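PDB 3IJ3: cytosol aminopeptidase from Coxiella burnetii, which probably acts as a manganese-dependent metallopeptidase of the M17 family, removing residues from the amino ends of peptides. Local coordinates for residues F68-C76 against R87-Y95; Q55-V63 against C76-Q86. All coordinates share one frame; numbering follows the deposited sequence. Where two conformers were deposited one is given.

Both contacts belong to the amino-terminal domain and use the same two-stranded hairpin, 75-79 and 85-91, at the outer edge of a mixed sheet. Interaction 1 pairs the strands where the hairpin opens and ties in the loop before it; interaction 2, its centre about 15 Å away, lays helix 57-66 against the end with the turn. The segments alternate along the chain: 55-63, then 68-76, then 76-86, then 87-95. C76 serves both contacts, and R87 O lies 2.9 Å from I78 N, a probable hydrogen bond joining them. Their centres lie about 28 and 41 Å from the chain's centre; helix 57-66 and the hairpin's turn end also meet a second subunit, so this packing shapes a subunit interface.

Interaction 1: residues F68-C76 against R87-Y95; sequences FVGLAGTIC and RVLLGVSDY
C76 and L89 form a hydrogen-bonded antiparallel pair, C76 N to L89 O and L89 N to C76 O both 2.9 Å, followed by the non-hydrogen-bonded pair I75 and L90. Past it the ladder runs into a turn: G91 N gives a nearly straight bond (170°) to T74 O, and G91 O accepts from G73 N. L71 to T74 form a type II beta turn, with G73 supplying the positive phi of its third position. L71 O takes both the amide and the hydroxyl of T74, OG1 at 2.7 Å, which braces the turn from within. G91, without a side chain, lets its CA pack against the carbonyl oxygens of G70 and L71, 3.4 Å from L71 O in a CH...O contact.

The side chains divide between the two faces of the sheet. On one, the F68 ring crosses L89 obliquely, CE2 lying 3.8 Å from L89 CD1. The CG of F68 is anti to the backbone N (chi1 177°), bringing the ring in over C76 CB, while the opposite face receives G70 N and the edge meets G91 N. A flat aromatic suits this slot between loop and strand, and W51 of helix 48-52 also packs on L89. On the other face, I75 lays CB against V88 CG1 and CG2 against L90 CD1, the latter at 3.7 Å; their branched aliphatic chains pack side by side on that face of the two strands. Farther along, a water bridges G70 O and V92 O, tying loop to loop.

This is an antiparallel beta hairpin whose entering loop folds back on its second strand, at the edge of the mixed sheet in the M17 amino-terminal domain.

Interaction 2: residues Q55-V63 against C76-Q86; sequences QDARTQQWV and CSIPESTGALQ
W62 and P79 make the chief apolar contact: CD of the proline sits over one face of the indole, 3.6 Å from the centroid of the five-membered ring and 10° off its normal. Bonded to the imide nitrogen, CD carries somewhat polarised hydrogens, which probably makes it a good CH-pi donor to the electron-rich indole. C76 SG approaches the same ring obliquely as a sulfur-aromatic partner. V63 CG2 and T59 CG2 cover I78, whose CD1 lies 4.0 Å from V63 CG2. At the turn, the R58 guanidinium lays one face over S81 CB, with NH1 3.3 Å from that CB.

Of the polar contacts, W62 NE1 donates to S77 O at 2.8 Å, a bent bond (131°) with the acceptor tilted from the indole plane. A chi1 of 176° swings the indole away from its own backbone N, out toward the strand. Within the helix segment, D56 is the N-cap residue: its OD1 accepts from T59 N and T59 OG1, from opposite faces of the carboxylate plane, which holds OG1 where a water can link it to P79 O.

W62 also meets W62 of the second subunit, and R58 NH2 bonds weakly to S81 O there. The chemistry thus implies an apolar seam fixed by one indole bond and bordered by a water bridge from T59 to P79, whose tryptophan and arginine also serve the subunit interface.

Interaction 1: residues F68-C76 against R87-Y95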
loop_
_atom_site.group_PDB
_atom_site.type_symbol
_atom_site.label_atom_id
_atom_site.label_comp_id
_atom_site.label_asym_id
_atom_site.label_seq_id
_atom_site.Cartn_x
_atom_site.Cartn_y
_atom_site.Cartn_z
ATOM N N PHE A 68 -47.228 -18.322 4.221
ATOM C CA PHE A 68 -46.282 -19.080 5.027
ATOM C C PHE A 68 -46.206 -20.488 4.488
ATOM O O PHE A 68 -47.226 -21.146 4.333
ATOM C CB PHE A 68 -46.706 -19.130 6.500
ATOM C CG PHE A 68 -45.796 -19.976 7.387
ATOM C CD1 PHE A 68 -44.608 -19.462 7.885
ATOM C CD2 PHE A 68 -46.183 -21.260 7.772
ATOM C CE1 PHE A 68 -43.774 -20.240 8.734
ATOM C CE2 PHE A 68 -45.380 -22.049 8.599
ATOM C CZ PHE A 68 -44.179 -21.538 9.091
ATOM N N VAL A 69 -44.987 -20.946 4.239
ATOM C CA VAL A 69 -44.753 -22.293 3.720
ATOM C C VAL A 69 -43.700 -23.073 4.534
ATOM O O VAL A 69 -43.309 -24.172 4.165
ATOM C CB VAL A 69 -44.344 -22.223 2.241
ATOM C CG1 VAL A 69 -45.500 -21.675 1.409
ATOM C CG2 VAL A 69 -43.109 -21.363 2.060
ATOM N N GLY A 70 -43.262 -22.514 5.653
ATOM C CA GLY A 70 -42.284 -23.189 6.496
ATOM C C GLY A 70 -40.834 -22.826 6.270
ATOM O O GLY A 70 -39.953 -23.533 6.756
ATOM N N LEU A 71 -40.567 -21.750 5.531
ATOM C CA LEU A 71 -39.177 -21.345 5.303
ATOM C C LEU A 71 -38.532 -20.999 6.636
ATOM O O LEU A 71 -39.150 -20.345 7.483
ATOM C CB LEU A 71 -39.079 -20.158 4.355
ATOM C CG LEU A 71 -39.630 -20.358 2.944
ATOM C CD1 LEU A 71 -39.287 -19.130 2.111
ATOM C CD2 LEU A 71 -39.059 -21.615 2.295
ATOM N N ALA A 72 -37.299 -21.457 6.819
ATOM C CA ALA A 72 -36.553 -21.237 8.062
ATOM C C ALA A 72 -36.498 -19.766 8.470
ATOM O O ALA A 72 -36.163 -18.901 7.663
ATOM C CB ALA A 72 -35.134 -21.787 7.927
ATOM N N GLY A 73 -36.854 -19.486 9.719
ATOM C CA GLY A 73 -36.820 -18.118 10.238
ATOM C C GLY A 73 -38.065 -17.290 10.006
ATOM O O GLY A 73 -38.173 -16.200 10.556
ATOM N N THR A 74 -39.000 -17.775 9.188
ATOM C CA THR A 74 -40.241 -17.030 8.948
ATOM C C THR A 74 -41.241 -17.502 9.967
ATOM O O THR A 74 -41.105 -18.602 10.515
ATOM C CB THR A 74 -40.823 -17.231 7.502
ATOM O OG1 THR A 74 -41.187 -18.614 7.281
ATOM C CG2 THR A 74 -39.819 -16.799 6.458
ATOM N N ILE A 75 -42.244 -16.672 10.245
ATOM C CA ILE A 75 -43.286 -17.051 11.175
ATOM C C ILE A 75 -44.670 -16.799 10.592
ATOM O O ILE A 75 -44.838 -16.072 9.601
ATOM C CB ILE A 75 -43.177 -16.311 12.550
ATOM C CG1 ILE A 75 -43.337 -14.796 12.385
ATOM C CG2 ILE A 75 -41.845 -16.610 13.209
ATOM C CD1 ILE A 75 -43.567 -14.034 13.691
ATOM N N CYS A 76 -45.650 -17.460 11.186
ATOM C CA CYS A 76 -47.044 -17.243 10.844
ATOM C C CYS A 76 -47.785 -17.056 12.162
ATOM O O CYS A 76 -47.898 -18.000 12.950
ATOM C CB CYS A 76 -47.637 -18.405 10.043
ATOM S SG CYS A 76 -49.371 -18.093 9.530
ATOM N N ARG A 87 -51.621 -18.716 18.074
ATOM C CA ARG A 87 -50.400 -19.529 17.938
ATOM C C ARG A 87 -49.464 -18.919 16.961
ATOM O O ARG A 87 -49.879 -18.176 16.083
ATOM C CB ARG A 87 -50.807 -20.927 17.402
ATOM C CG ARG A 87 -49.684 -21.874 16.901
ATOM C CD ARG A 87 -50.277 -23.221 16.386
ATOM N NE ARG A 87 -51.136 -23.804 17.409
ATOM C CZ ARG A 87 -50.728 -24.591 18.405
ATOM N NH1 ARG A 87 -49.455 -24.977 18.520
ATOM N NH2 ARG A 87 -51.619 -25.020 19.287
ATOM N N VAL A 88 -48.180 -19.228 17.100
ATOM C CA VAL A 88 -47.205 -18.767 16.138
ATOM C C VAL A 88 -46.459 -19.977 15.577
ATOM O O VAL A 88 -45.917 -20.793 16.329
ATOM C CB VAL A 88 -46.202 -17.758 16.735
ATOM C CG1 VAL A 88 -45.115 -17.376 15.698
ATOM C CG2 VAL A 88 -46.934 -16.494 17.217
ATOM N N LEU A 89 -46.468 -20.130 14.262
ATOM C CA LEU A 89 -45.676 -21.183 13.632
ATOM C C LEU A 89 -44.318 -20.577 13.294
ATOM O O LEU A 89 -44.240 -19.442 12.835
ATOM C CB LEU A 89 -46.314 -21.700 12.334
ATOM C CG LEU A 89 -47.733 -22.219 12.451
ATOM C CD1 LEU A 89 -48.287 -22.572 11.039
ATOM C CD2 LEU A 89 -47.741 -23.402 13.384
ATOM N N LEU A 90 -43.251 -21.317 13.556
ATOM C CA LEU A 90 -41.883 -20.902 13.215
ATOM C C LEU A 90 -41.286 -21.899 12.216
ATOM O O LEU A 90 -41.151 -23.091 12.510
ATOM C CB LEU A 90 -40.985 -20.850 14.468
ATOM C CG LEU A 90 -39.487 -20.613 14.257
ATOM C CD1 LEU A 90 -39.208 -19.198 13.700
ATOM C CD2 LEU A 90 -38.699 -20.895 15.576
ATOM N N GLY A 91 -40.918 -21.423 11.036
ATOM C CA GLY A 91 -40.264 -22.297 10.065
ATOM C C GLY A 91 -38.864 -22.616 10.590
ATOM O O GLY A 91 -38.160 -21.716 11.032
ATOM N N VAL A 92 -38.482 -23.888 10.578
ATOM C CA VAL A 92 -37.149 -24.294 11.032
ATOM C C VAL A 92 -36.357 -25.034 9.926
ATOM O O VAL A 92 -36.960 -25.664 9.047
ATOM C CB VAL A 92 -37.241 -25.159 12.322
ATOM C CG1 VAL A 92 -37.898 -24.342 13.461
ATOM C CG2 VAL A 92 -38.017 -26.439 12.081
ATOM N N SER A 93 -35.032 -24.881 9.947
ATOM C CA SER A 93 -34.126 -25.517 8.957
ATOM C C SER A 93 -34.206 -27.033 9.107
ATOM O O SER A 93 -34.058 -27.799 8.146
ATOM C CB SER A 93 -32.684 -25.075 9.189
ATOM O OG SER A 93 -32.568 -23.669 9.272
ATOM N N ASP A 94 -34.408 -27.453 10.362
ATOM C CA ASP A 94 -34.559 -28.862 10.761
ATOM C C ASP A 94 -35.125 -28.869 12.203
ATOM O O ASP A 94 -34.995 -27.860 12.900
ATOM C CB ASP A 94 -33.209 -29.576 10.706
ATOM C CG ASP A 94 -33.331 -31.073 10.911
ATOM O OD1 ASP A 94 -34.424 -31.631 10.659
ATOM O OD2 ASP A 94 -32.327 -31.690 11.308
ATOM N N TYR A 95 -35.752 -29.968 12.656
ATOM C CA TYR A 95 -36.291 -30.012 14.023
ATOM C C TYR A 95 -35.224 -30.070 15.136
ATOM O O TYR A 95 -35.554 -29.908 16.316
ATOM C CB TYR A 95 -37.342 -31.122 14.171
ATOM C CG TYR A 95 -38.597 -30.852 13.357
ATOM C CD1 TYR A 95 -39.557 -29.935 13.796
ATOM C CD2 TYR A 95 -38.832 -31.517 12.152
ATOM C CE1 TYR A 95 -40.737 -29.687 13.031
ATOM C CE2 TYR A 95 -39.989 -31.269 11.393
ATOM C CZ TYR A 95 -40.928 -30.359 11.835
ATOM O OH TYR A 95 -42.057 -30.138 11.077
HETATM O O HOH W 1 -37.621 -25.030 6.620
#

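Interaction 2: residues Q55-V63 against C76-Q86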
loop_
_atom_site.group_PDB
_atom_site.type_symbol
_atom_site.label_atom_id
_atom_site.label_comp_id
_atom_site.label_asym_id
_atom_site.label_seq_id
_atom_site.Cartn_x
_atom_site.Cartn_y
_atom_site.Cartn_z
ATOM N N GLN A 55 -56.490 -28.556 11.632
ATOM C CA GLN A 55 -56.945 -27.255 12.109
ATOM C C GLN A 55 -58.306 -26.874 11.577
ATOM O O GLN A 55 -58.790 -27.473 10.616
ATOM C CB GLN A 55 -55.918 -26.189 11.699
ATOM C CG GLN A 55 -54.539 -26.485 12.247
ATOM C CD GLN A 55 -54.506 -26.436 13.746
ATOM O OE1 GLN A 55 -54.748 -25.387 14.340
ATOM N NE2 GLN A 55 -54.178 -27.565 14.376
ATOM N N ASP A 56 -58.914 -25.862 12.200
ATOM C CA ASP A 56 -60.227 -25.398 11.761
ATOM C C ASP A 56 -60.149 -24.613 10.437
ATOM O O ASP A 56 -59.058 -24.287 9.939
ATOM C CB ASP A 56 -60.967 -24.609 12.867
ATOM C CG ASP A 56 -60.302 -23.287 13.232
ATOM O OD1 ASP A 56 -59.422 -22.791 12.487
ATOM O OD2 ASP A 56 -60.695 -22.714 14.283
ATOM N N ALA A 57 -61.323 -24.326 9.877
ATOM C CA ALA A 57 -61.433 -23.642 8.583
ATOM C C ALA A 57 -60.680 -22.317 8.513
ATOM O O ALA A 57 -59.875 -22.094 7.590
ATOM C CB ALA A 57 -62.913 -23.422 8.244
ATOM N N ARG A 58 -60.942 -21.450 9.485
ATOM C CA ARG A 58 -60.315 -20.131 9.557
ATOM C C ARG A 58 -58.781 -20.228 9.596
ATOM O O ARG A 58 -58.090 -19.447 8.924
ATOM C CB ARG A 58 -60.843 -19.363 10.782
ATOM C CG ARG A 58 -60.104 -18.066 11.089
ATOM C CD ARG A 58 -60.617 -17.371 12.363
ATOM N NE ARG A 58 -61.958 -16.817 12.169
ATOM C CZ ARG A 58 -63.095 -17.274 12.704
ATOM N NH1 ARG A 58 -63.105 -18.304 13.552
ATOM N NH2 ARG A 58 -64.241 -16.652 12.419
ATOM N N THR A 59 -58.250 -21.183 10.363
ATOM C CA THR A 59 -56.801 -21.379 10.480
ATOM C C THR A 59 -56.211 -21.843 9.127
ATOM O O THR A 59 -55.175 -21.328 8.663
ATOM C CB THR A 59 -56.489 -22.364 11.618
ATOM O OG1 THR A 59 -56.963 -21.806 12.852
ATOM C CG2 THR A 59 -54.999 -22.619 11.731
ATOM N N GLN A 60 -56.883 -22.800 8.486
ATOM C CA GLN A 60 -56.437 -23.268 7.175
ATOM C C GLN A 60 -56.426 -22.112 6.162
ATOM O O GLN A 60 -55.455 -21.956 5.412
ATOM C CB GLN A 60 -57.283 -24.441 6.663
ATOM C CG GLN A 60 -57.260 -25.665 7.589
ATOM C CD GLN A 60 -57.830 -26.916 6.940
ATOM O OE1 GLN A 60 -57.519 -27.212 5.789
ATOM N NE2 GLN A 60 -58.628 -27.681 7.691
ATOM N N GLN A 61 -57.479 -21.295 6.145
ATOM C CA GLN A 61 -57.538 -20.148 5.206
ATOM C C GLN A 61 -56.427 -19.137 5.468
ATOM O O GLN A 61 -55.782 -18.618 4.525
ATOM C CB GLN A 61 -58.872 -19.403 5.335
ATOM C CG GLN A 61 -60.127 -20.215 4.946
ATOM C CD GLN A 61 -60.296 -20.393 3.442
ATOM O OE1 GLN A 61 -59.442 -19.972 2.631
ATOM N NE2 GLN A 61 -61.419 -21.021 3.052
ATOM N N TRP A 62 -56.196 -18.850 6.748
ATOM C CA TRP A 62 -55.191 -17.846 7.118
ATOM C C TRP A 62 -53.773 -18.264 6.763
ATOM O O TRP A 62 -53.017 -17.465 6.202
ATOM C CB TRP A 62 -55.287 -17.465 8.595
ATOM C CG TRP A 62 -54.227 -16.529 9.017
ATOM C CD1 TRP A 62 -53.093 -16.827 9.720
ATOM C CD2 TRP A 62 -54.162 -15.132 8.729
ATOM N NE1 TRP A 62 -52.337 -15.691 9.901
ATOM C CE2 TRP A 62 -52.982 -14.634 9.318
ATOM C CE3 TRP A 62 -54.988 -14.256 8.037
ATOM C CZ2 TRP A 62 -52.600 -13.297 9.210
ATOM C CZ3 TRP A 62 -54.617 -12.913 7.954
ATOM C CH2 TRP A 62 -53.440 -12.456 8.543
ATOM N N VAL A 63 -53.397 -19.489 7.099
ATOM C CA VAL A 63 -52.054 -19.960 6.793
ATOM C C VAL A 63 -51.819 -19.920 5.278
ATOM O O VAL A 63 -50.747 -19.514 4.831
ATOM C CB VAL A 63 -51.770 -21.348 7.397
ATOM C CG1 VAL A 63 -50.385 -21.830 6.995
ATOM C CG2 VAL A 63 -51.904 -21.303 8.945
ATOM N N CYS A 76 -45.650 -17.460 11.186
ATOM C CA CYS A 76 -47.044 -17.243 10.844
ATOM C C CYS A 76 -47.785 -17.056 12.162
ATOM O O CYS A 76 -47.898 -18.000 12.950
ATOM C CB CYS A 76 -47.637 -18.405 10.043
ATOM S SG CYS A 76 -49.371 -18.093 9.530
ATOM N N SER A 77 -48.219 -15.816 12.431
ATOM C CA SER A 77 -49.025 -15.499 13.610
ATOM C C SER A 77 -50.477 -15.779 13.244
ATOM O O SER A 77 -51.013 -15.163 12.314
ATOM C CB SER A 77 -48.830 -14.028 14.001
ATOM O OG SER A 77 -47.469 -13.793 14.310
ATOM N N ILE A 78 -51.092 -16.722 13.940
ATOM C CA ILE A 78 -52.458 -17.171 13.653
ATOM C C ILE A 78 -53.467 -16.575 14.621
ATOM O O ILE A 78 -53.327 -16.718 15.823
ATOM C CB ILE A 78 -52.556 -18.696 13.749
ATOM C CG1 ILE A 78 -51.580 -19.350 12.755
ATOM C CG2 ILE A 78 -53.999 -19.179 13.506
ATOM C CD1 ILE A 78 -51.442 -20.821 12.938
ATOM N N PRO A 79 -54.510 -15.919 14.091
ATOM C CA PRO A 79 -55.508 -15.332 15.000
ATOM C C PRO A 79 -56.552 -16.274 15.558
ATOM O O PRO A 79 -56.883 -17.318 14.953
ATOM C CB PRO A 79 -56.200 -14.282 14.113
ATOM C CG PRO A 79 -56.115 -14.865 12.723
ATOM C CD PRO A 79 -54.737 -15.532 12.684
ATOM N N GLU A 80 -57.048 -15.923 16.743
ATOM C CA GLU A 80 -58.177 -16.589 17.352
ATOM C C GLU A 80 -59.351 -15.925 16.629
ATOM O O GLU A 80 -59.126 -14.958 15.913
ATOM C CB GLU A 80 -58.289 -16.248 18.831
ATOM C CG GLU A 80 -57.232 -16.862 19.750
ATOM C CD GLU A 80 -57.457 -18.345 20.011
ATOM O OE1 GLU A 80 -58.306 -18.962 19.322
ATOM O OE2 GLU A 80 -56.778 -18.892 20.921
ATOM N N SER A 81 -60.574 -16.406 16.836
ATOM C CA SER A 81 -61.771 -15.779 16.211
ATOM C C SER A 81 -61.993 -14.368 16.776
ATOM O O SER A 81 -62.672 -13.545 16.163
ATOM C CB SER A 81 -63.032 -16.633 16.395
ATOM O OG SER A 81 -63.529 -16.598 17.728
ATOM N N THR A 82 -61.417 -14.098 17.945
ATOM C CA THR A 82 -61.498 -12.798 18.575
ATOM C C THR A 82 -60.513 -11.801 17.964
ATOM O O THR A 82 -60.646 -10.608 18.170
ATOM C CB THR A 82 -61.057 -12.862 20.046
ATOM O OG1 THR A 82 -59.732 -13.400 20.111
ATOM C CG2 THR A 82 -61.997 -13.723 20.869
ATOM N N GLY A 83 -59.508 -12.294 17.259
ATOM C CA GLY A 83 -58.484 -11.400 16.726
ATOM C C GLY A 83 -57.254 -11.393 17.607
ATOM O O GLY A 83 -56.243 -10.792 17.253
ATOM N N ALA A 84 -57.318 -12.040 18.777
ATOM C CA ALA A 84 -56.147 -12.159 19.626
ATOM C C ALA A 84 -55.284 -13.228 18.981
ATOM O O ALA A 84 -55.742 -13.935 18.090
ATOM C CB ALA A 84 -56.539 -12.587 21.047
ATOM N N LEU A 85 -54.039 -13.369 19.436
ATOM C CA LEU A 85 -53.107 -14.347 18.860
ATOM C C LEU A 85 -53.347 -15.749 19.447
ATOM O O LEU A 85 -53.321 -15.941 20.669
ATOM C CB LEU A 85 -51.660 -13.871 19.095
ATOM C CG LEU A 85 -50.459 -14.495 18.374
ATOM C CD1 LEU A 85 -50.578 -14.351 16.877
ATOM C CD2 LEU A 85 -49.143 -13.849 18.827
ATOM N N GLN A 86 -53.554 -16.722 18.564
ATOM C CA GLN A 86 -53.818 -18.102 18.942
ATOM C C GLN A 86 -52.509 -18.923 19.037
ATOM O O GLN A 86 -52.328 -19.719 19.961
ATOM C CB GLN A 86 -54.699 -18.748 17.848
ATOM C CG GLN A 86 -55.003 -20.231 18.027
ATOM C CD GLN A 86 -55.743 -20.843 16.832
ATOM O OE1 GLN A 86 -55.401 -21.924 16.390
ATOM N NE2 GLN A 86 -56.721 -20.134 16.293
HETATM O O HOH W 2 -53.600 -23.519 16.110
HETATM O O HOH W 3 -57.476 -18.967 13.027
#